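Local coordinates for PHD finger protein 14 (Danio rerio, PDB 7D86) that reads histone H3, preferring its unmodified form, and represses PDGFRA expression, thereby helping to regulate mesenchymal cell proliferation, at residues 62-73 with 84-93. Sequence-based numbering, arbitrary orientation.
Sequences WFCDACKNGVSP and IFKETDAGRW. With ZN (zinc ion), chain F.
D65 and A66, in the short helix 65-68, lie beside strand 85-87, with the CA atoms of D65 and K86 6.3 Å apart, and the chain then turns back so that P73 reaches W93. The W93 indole lies between the helix and P73. P73 CB sits over one face, 3.5 Å from W93 CG, and V71 CG2 approaches obliquely from the same side near the rim, 3.8 Å from W93 CZ2; E87 CB lies over the opposite face. With CG anti to the carbonyl carbon (chi1 -63°), the benzo end of W93 reaches the helix, where CH2 comes 3.7 Å from A66 CA. Were W93 replaced by an alanine, a gap would probably open between the helix and P73, leaving V71 and the proline without their aromatic surface. P73 CG packs over one face of F85, 3.6 Å from the ring centroid, a CH-pi contact. The contact joins two zinc modules of the PZP domain. C64 and C67 close the Cys4 site of the first PHD finger with C29 and C32, and F85 packs against H95, a ligand of the C2HC pre-PHD zinc. A Schellman motif at G70 ends the helix and starts the link between them. K86 NZ forms a salt bridge with D65 OD2 (3.2 Å), 33° out of the carboxylate plane, while also bonding Y41 O; a water ties the same OD2 to E87 N.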
ATOM      1  N   TRP A  62      -5.738 -19.196  -7.885  1.00 60.63           N
ATOM      2  CA  TRP A  62      -5.560 -18.498  -6.617  1.00 57.13           C
ATOM      3  C   TRP A  62      -6.388 -17.222  -6.612  1.00 51.64           C
ATOM      4  O   TRP A  62      -6.390 -16.475  -7.595  1.00 48.49           O
ATOM      5  CB  TRP A  62      -4.084 -18.168  -6.365  1.00 54.99           C
ATOM      6  CG  TRP A  62      -3.854 -17.405  -5.093  1.00 50.94           C
ATOM      7  CD1 TRP A  62      -3.812 -17.915  -3.828  1.00 47.60           C
ATOM      8  CD2 TRP A  62      -3.634 -15.996  -4.966  1.00 43.55           C
ATOM      9  NE1 TRP A  62      -3.584 -16.912  -2.920  1.00 43.39           N
ATOM     10  CE2 TRP A  62      -3.469 -15.723  -3.591  1.00 46.66           C
ATOM     11  CE3 TRP A  62      -3.563 -14.939  -5.879  1.00 41.79           C
ATOM     12  CZ2 TRP A  62      -3.233 -14.435  -3.105  1.00 42.93           C
ATOM     13  CZ3 TRP A  62      -3.329 -13.656  -5.396  1.00 43.44           C
ATOM     14  CH2 TRP A  62      -3.165 -13.418  -4.020  1.00 43.19           C
ATOM     15  N   PHE A  63      -7.086 -16.980  -5.508  1.00 52.37           N
ATOM     16  CA  PHE A  63      -7.878 -15.773  -5.327  1.00 50.18           C
ATOM     17  C   PHE A  63      -7.262 -14.917  -4.231  1.00 45.40           C
ATOM     18  O   PHE A  63      -6.760 -15.440  -3.231  1.00 44.70           O
ATOM     19  CB  PHE A  63      -9.327 -16.094  -4.951  1.00 54.01           C
ATOM     20  CG  PHE A  63     -10.172 -16.558  -6.096  1.00 55.79           C
ATOM     21  CD1 PHE A  63      -9.632 -16.727  -7.360  1.00 55.98           C
ATOM     22  CD2 PHE A  63     -11.519 -16.820  -5.907  1.00 64.16           C
ATOM     23  CE1 PHE A  63     -10.426 -17.161  -8.414  1.00 58.15           C
ATOM     24  CE2 PHE A  63     -12.314 -17.252  -6.955  1.00 61.70           C
ATOM     25  CZ  PHE A  63     -11.765 -17.420  -8.209  1.00 57.55           C
ATOM     26  N   CYS A  64      -7.308 -13.603  -4.422  1.00 38.79           N
ATOM     27  CA  CYS A  64      -6.973 -12.712  -3.325  1.00 34.95           C
ATOM     28  C   CYS A  64      -8.070 -12.777  -2.262  1.00 38.10           C
ATOM     29  O   CYS A  64      -9.164 -13.313  -2.482  1.00 40.01           O
ATOM     30  CB  CYS A  64      -6.778 -11.281  -3.828  1.00 33.14           C
ATOM     31  SG  CYS A  64      -8.304 -10.381  -4.202  1.00 38.18           S
ATOM     32  N   ASP A  65      -7.764 -12.228  -1.086  1.00 37.45           N
ATOM     33  CA  ASP A  65      -8.691 -12.327   0.034  1.00 38.74           C
ATOM     34  C   ASP A  65     -10.016 -11.642  -0.265  1.00 38.58           C
ATOM     35  O   ASP A  65     -11.070 -12.137   0.140  1.00 40.64           O
ATOM     36  CB  ASP A  65      -8.060 -11.732   1.293  1.00 39.06           C
ATOM     37  CG  ASP A  65      -6.946 -12.596   1.850  1.00 44.88           C
ATOM     38  OD1 ASP A  65      -6.630 -13.638   1.238  1.00 49.00           O
ATOM     39  OD2 ASP A  65      -6.394 -12.235   2.908  1.00 44.65           O
ATOM     40  N   ALA A  66      -9.989 -10.511  -0.971  1.00 34.69           N
ATOM     41  CA  ALA A  66     -11.240  -9.833  -1.292  1.00 33.06           C
ATOM     42  C   ALA A  66     -12.110 -10.693  -2.202  1.00 44.83           C
ATOM     43  O   ALA A  66     -13.318 -10.835  -1.971  1.00 45.75           O
ATOM     44  CB  ALA A  66     -10.952  -8.479  -1.939  1.00 33.90           C
ATOM     45  N   CYS A  67     -11.510 -11.296  -3.229  1.00 44.96           N
ATOM     46  CA  CYS A  67     -12.297 -12.131  -4.129  1.00 47.95           C
ATOM     47  C   CYS A  67     -12.756 -13.417  -3.447  1.00 47.79           C
ATOM     48  O   CYS A  67     -13.825 -13.936  -3.777  1.00 44.04           O
ATOM     49  CB  CYS A  67     -11.496 -12.427  -5.393  1.00 45.29           C
ATOM     50  SG  CYS A  67     -11.174 -10.941  -6.375  1.00 46.38           S
ATOM     51  N   LYS A  68     -11.982 -13.932  -2.487  1.00 44.83           N
ATOM     52  CA  LYS A  68     -12.436 -15.069  -1.691  1.00 45.84           C
ATOM     53  C   LYS A  68     -13.714 -14.767  -0.918  1.00 48.44           C
ATOM     54  O   LYS A  68     -14.455 -15.697  -0.578  1.00 52.07           O
ATOM     55  CB  LYS A  68     -11.355 -15.495  -0.700  1.00 51.03           C
ATOM     56  CG  LYS A  68     -10.332 -16.485  -1.215  1.00 57.38           C
ATOM     57  CD  LYS A  68      -9.533 -17.022  -0.030  1.00 62.84           C
ATOM     58  CE  LYS A  68      -8.385 -17.913  -0.457  1.00 67.99           C
ATOM     59  NZ  LYS A  68      -7.804 -18.608   0.726  1.00 69.01           N
ATOM     60  N   ASN A  69     -13.975 -13.499  -0.612  1.00 45.40           N
ATOM     61  CA  ASN A  69     -15.212 -13.083   0.036  1.00 48.41           C
ATOM     62  C   ASN A  69     -16.200 -12.455  -0.936  1.00 48.50           C
ATOM     63  O   ASN A  69     -17.217 -11.914  -0.497  1.00 56.89           O
ATOM     64  CB  ASN A  69     -14.919 -12.096   1.171  1.00 53.04           C
ATOM     65  CG  ASN A  69     -14.222 -12.747   2.352  1.00 63.10           C
ATOM     66  OD1 ASN A  69     -13.248 -13.482   2.189  1.00 73.48           O
ATOM     67  ND2 ASN A  69     -14.724 -12.480   3.553  1.00 61.25           N
ATOM     68  N   GLY A  70     -15.915 -12.494  -2.233  1.00 46.24           N
ATOM     69  CA  GLY A  70     -16.805 -11.923  -3.233  1.00 46.21           C
ATOM     70  C   GLY A  70     -17.089 -10.445  -3.086  1.00 45.61           C
ATOM     71  O   GLY A  70     -18.207 -10.000  -3.368  1.00 47.87           O
ATOM     72  N   VAL A  71     -16.100  -9.660  -2.662  1.00 46.61           N
ATOM     73  CA  VAL A  71     -16.289  -8.223  -2.519  1.00 43.34           C
ATOM     74  C   VAL A  71     -15.262  -7.489  -3.360  1.00 41.76           C
ATOM     75  O   VAL A  71     -14.141  -7.964  -3.566  1.00 41.16           O
ATOM     76  CB  VAL A  71     -16.190  -7.764  -1.048  1.00 42.79           C
ATOM     77  CG1 VAL A  71     -17.451  -8.133  -0.283  1.00 53.24           C
ATOM     78  CG2 VAL A  71     -14.977  -8.383  -0.398  1.00 42.53           C
ATOM     79  N   SER A  72     -15.664  -6.323  -3.857  1.00 46.17           N
ATOM     80  CA  SER A  72     -14.730  -5.309  -4.328  1.00 49.42           C
ATOM     81  C   SER A  72     -14.690  -4.237  -3.253  1.00 43.05           C
ATOM     82  O   SER A  72     -15.526  -3.327  -3.252  1.00 47.21           O
ATOM     83  CB  SER A  72     -15.153  -4.719  -5.674  1.00 56.76           C
ATOM     84  OG  SER A  72     -15.015  -5.673  -6.707  1.00 63.45           O
ATOM     85  N   PRO A  73     -13.762  -4.319  -2.314  1.00 42.72           N
ATOM     86  CA  PRO A  73     -13.862  -3.502  -1.106  1.00 45.68           C
ATOM     87  C   PRO A  73     -13.353  -2.088  -1.339  1.00 40.57           C
ATOM     88  O   PRO A  73     -12.712  -1.778  -2.341  1.00 40.59           O
ATOM     89  CB  PRO A  73     -12.970  -4.259  -0.122  1.00 46.82           C
ATOM     90  CG  PRO A  73     -11.876  -4.804  -0.993  1.00 42.81           C
ATOM     91  CD  PRO A  73     -12.531  -5.134  -2.324  1.00 42.45           C
ATOM     92  N   ILE A  84      -4.384  -4.305  -3.575  1.00 33.48           N
ATOM     93  CA  ILE A  84      -4.755  -5.555  -2.934  1.00 36.10           C
ATOM     94  C   ILE A  84      -5.064  -5.286  -1.464  1.00 36.78           C
ATOM     95  O   ILE A  84      -4.471  -4.406  -0.828  1.00 32.48           O
ATOM     96  CB  ILE A  84      -3.655  -6.626  -3.132  1.00 36.70           C
ATOM     97  CG1 ILE A  84      -4.263  -8.029  -3.058  1.00 35.63           C
ATOM     98  CG2 ILE A  84      -2.522  -6.479  -2.126  1.00 33.60           C
ATOM     99  CD1 ILE A  84      -3.326  -9.116  -3.504  1.00 35.90           C
ATOM    100  N   PHE A  85      -6.038  -6.031  -0.939  1.00 38.25           N
ATOM    101  CA  PHE A  85      -6.656  -5.766   0.352  1.00 35.82           C
ATOM    102  C   PHE A  85      -6.516  -6.951   1.295  1.00 38.39           C
ATOM    103  O   PHE A  85      -6.394  -8.102   0.871  1.00 30.31           O
ATOM    104  CB  PHE A  85      -8.153  -5.458   0.206  1.00 32.81           C
ATOM    105  CG  PHE A  85      -8.453  -4.189  -0.522  1.00 35.66           C
ATOM    106  CD1 PHE A  85      -8.432  -4.149  -1.907  1.00 36.49           C
ATOM    107  CD2 PHE A  85      -8.792  -3.042   0.178  1.00 37.23           C
ATOM    108  CE1 PHE A  85      -8.720  -2.981  -2.585  1.00 40.41           C
ATOM    109  CE2 PHE A  85      -9.089  -1.868  -0.492  1.00 39.23           C
ATOM    110  CZ  PHE A  85      -9.049  -1.838  -1.881  1.00 39.47           C
ATOM    111  N   LYS A  86      -6.553  -6.639   2.595  1.00 36.45           N
ATOM    112  CA  LYS A  86      -6.708  -7.619   3.662  1.00 36.27           C
ATOM    113  C   LYS A  86      -7.860  -7.195   4.562  1.00 32.95           C
ATOM    114  O   LYS A  86      -8.138  -6.001   4.715  1.00 34.06           O
ATOM    115  CB  LYS A  86      -5.428  -7.757   4.524  1.00 37.73           C
ATOM    116  CG  LYS A  86      -4.259  -8.492   3.874  1.00 41.97           C
ATOM    117  CD  LYS A  86      -4.412 -10.001   3.987  1.00 42.44           C
ATOM    118  CE  LYS A  86      -3.116 -10.725   3.636  1.00 44.36           C
ATOM    119  NZ  LYS A  86      -3.291 -12.204   3.598  1.00 51.52           N
ATOM    120  N   GLU A  87      -8.499  -8.176   5.193  1.00 30.17           N
ATOM    121  CA  GLU A  87      -9.627  -7.906   6.071  1.00 35.84           C
ATOM    122  C   GLU A  87      -9.141  -7.456   7.445  1.00 35.08           C
ATOM    123  O   GLU A  87      -8.125  -7.943   7.946  1.00 35.38           O
ATOM    124  CB  GLU A  87     -10.504  -9.159   6.200  1.00 37.07           C
ATOM    125  CG  GLU A  87     -11.898  -8.897   6.735  1.00 42.52           C
ATOM    126  CD  GLU A  87     -12.825 -10.100   6.560  1.00 50.75           C
ATOM    127  OE1 GLU A  87     -12.323 -11.235   6.399  1.00 50.06           O
ATOM    128  OE2 GLU A  87     -14.058  -9.903   6.571  1.00 55.42           O
ATOM    129  N   THR A  88      -9.869  -6.517   8.053  1.00 37.23           N
ATOM    130  CA  THR A  88      -9.567  -6.087   9.416  1.00 35.77           C
ATOM    131  C   THR A  88     -10.290  -6.967  10.427  1.00 40.98           C
ATOM    132  O   THR A  88     -11.111  -7.819  10.079  1.00 39.37           O
ATOM    133  CB  THR A  88      -9.956  -4.629   9.657  1.00 30.90           C
ATOM    134  OG1 THR A  88     -11.383  -4.518   9.779  1.00 34.64           O
ATOM    135  CG2 THR A  88      -9.466  -3.746   8.523  1.00 34.70           C
ATOM    136  N   ASP A  89      -9.997  -6.729  11.711  1.00 41.16           N
ATOM    137  CA  ASP A  89     -10.659  -7.461  12.787  1.00 44.99           C
ATOM    138  C   ASP A  89     -12.163  -7.234  12.777  1.00 47.97           C
ATOM    139  O   ASP A  89     -12.937  -8.166  13.004  1.00 53.04           O
ATOM    140  CB  ASP A  89     -10.082  -7.044  14.139  1.00 55.17           C
ATOM    141  CG  ASP A  89      -8.963  -7.942  14.593  1.00 70.11           C
ATOM    142  OD1 ASP A  89      -8.613  -8.880  13.848  1.00 75.90           O
ATOM    143  OD2 ASP A  89      -8.437  -7.711  15.701  1.00 74.74           O
ATOM    144  N   ALA A  90     -12.596  -6.003  12.529  1.00 47.66           N
ATOM    145  CA  ALA A  90     -14.008  -5.653  12.585  1.00 44.42           C
ATOM    146  C   ALA A  90     -14.748  -5.951  11.291  1.00 44.57           C
ATOM    147  O   ALA A  90     -15.848  -5.427  11.094  1.00 47.50           O
ATOM    148  CB  ALA A  90     -14.164  -4.173  12.939  1.00 50.93           C
ATOM    149  N   GLY A  91     -14.173  -6.762  10.404  1.00 45.78           N
ATOM    150  CA  GLY A  91     -14.843  -7.145   9.181  1.00 45.24           C
ATOM    151  C   GLY A  91     -14.745  -6.156   8.042  1.00 44.03           C
ATOM    152  O   GLY A  91     -15.501  -6.281   7.077  1.00 45.63           O
ATOM    153  N   ARG A  92     -13.855  -5.171   8.118  1.00 38.18           N
ATOM    154  CA  ARG A  92     -13.691  -4.216   7.038  1.00 39.71           C
ATOM    155  C   ARG A  92     -12.395  -4.528   6.304  1.00 35.36           C
ATOM    156  O   ARG A  92     -11.751  -5.545   6.557  1.00 38.63           O
ATOM    157  CB  ARG A  92     -13.756  -2.787   7.584  1.00 40.03           C
ATOM    158  CG  ARG A  92     -15.125  -2.473   8.188  1.00 46.49           C
ATOM    159  CD  ARG A  92     -15.233  -1.036   8.676  1.00 52.41           C
ATOM    160  NE  ARG A  92     -16.533  -0.774   9.283  1.00 60.15           N
ATOM    161  CZ  ARG A  92     -16.837  -1.081  10.538  1.00 69.24           C
ATOM    162  NH1 ARG A  92     -18.045  -0.815  11.019  1.00 74.12           N
ATOM    163  NH2 ARG A  92     -15.929  -1.658  11.313  1.00 69.87           N
ATOM    164  N   TRP A  93     -12.004  -3.653   5.383  1.00 34.53           N
ATOM    165  CA  TRP A  93     -10.904  -3.927   4.474  1.00 28.34           C
ATOM    166  C   TRP A  93      -9.944  -2.748   4.436  1.00 29.31           C
ATOM    167  O   TRP A  93     -10.355  -1.586   4.523  1.00 34.40           O
ATOM    168  CB  TRP A  93     -11.431  -4.232   3.065  1.00 32.94           C
ATOM    169  CG  TRP A  93     -12.283  -5.467   3.052  1.00 36.62           C
ATOM    170  CD1 TRP A  93     -13.629  -5.549   3.297  1.00 39.55           C
ATOM    171  CD2 TRP A  93     -11.838  -6.799   2.795  1.00 36.30           C
ATOM    172  NE1 TRP A  93     -14.046  -6.859   3.203  1.00 40.43           N
ATOM    173  CE2 TRP A  93     -12.966  -7.645   2.894  1.00 43.68           C
ATOM    174  CE3 TRP A  93     -10.598  -7.359   2.480  1.00 35.93           C
ATOM    175  CZ2 TRP A  93     -12.883  -9.022   2.688  1.00 44.81           C
ATOM    176  CZ3 TRP A  93     -10.514  -8.717   2.283  1.00 37.17           C
ATOM    177  CH2 TRP A  93     -11.649  -9.538   2.385  1.00 41.61           C
TER
HETATM  178 ZN    ZN F 505      -8.824 -10.702  -6.583  1.00 47.19          ZN
HETATM  179  O   HOH W   1      -7.925 -10.857   4.711  1.00 35.39           O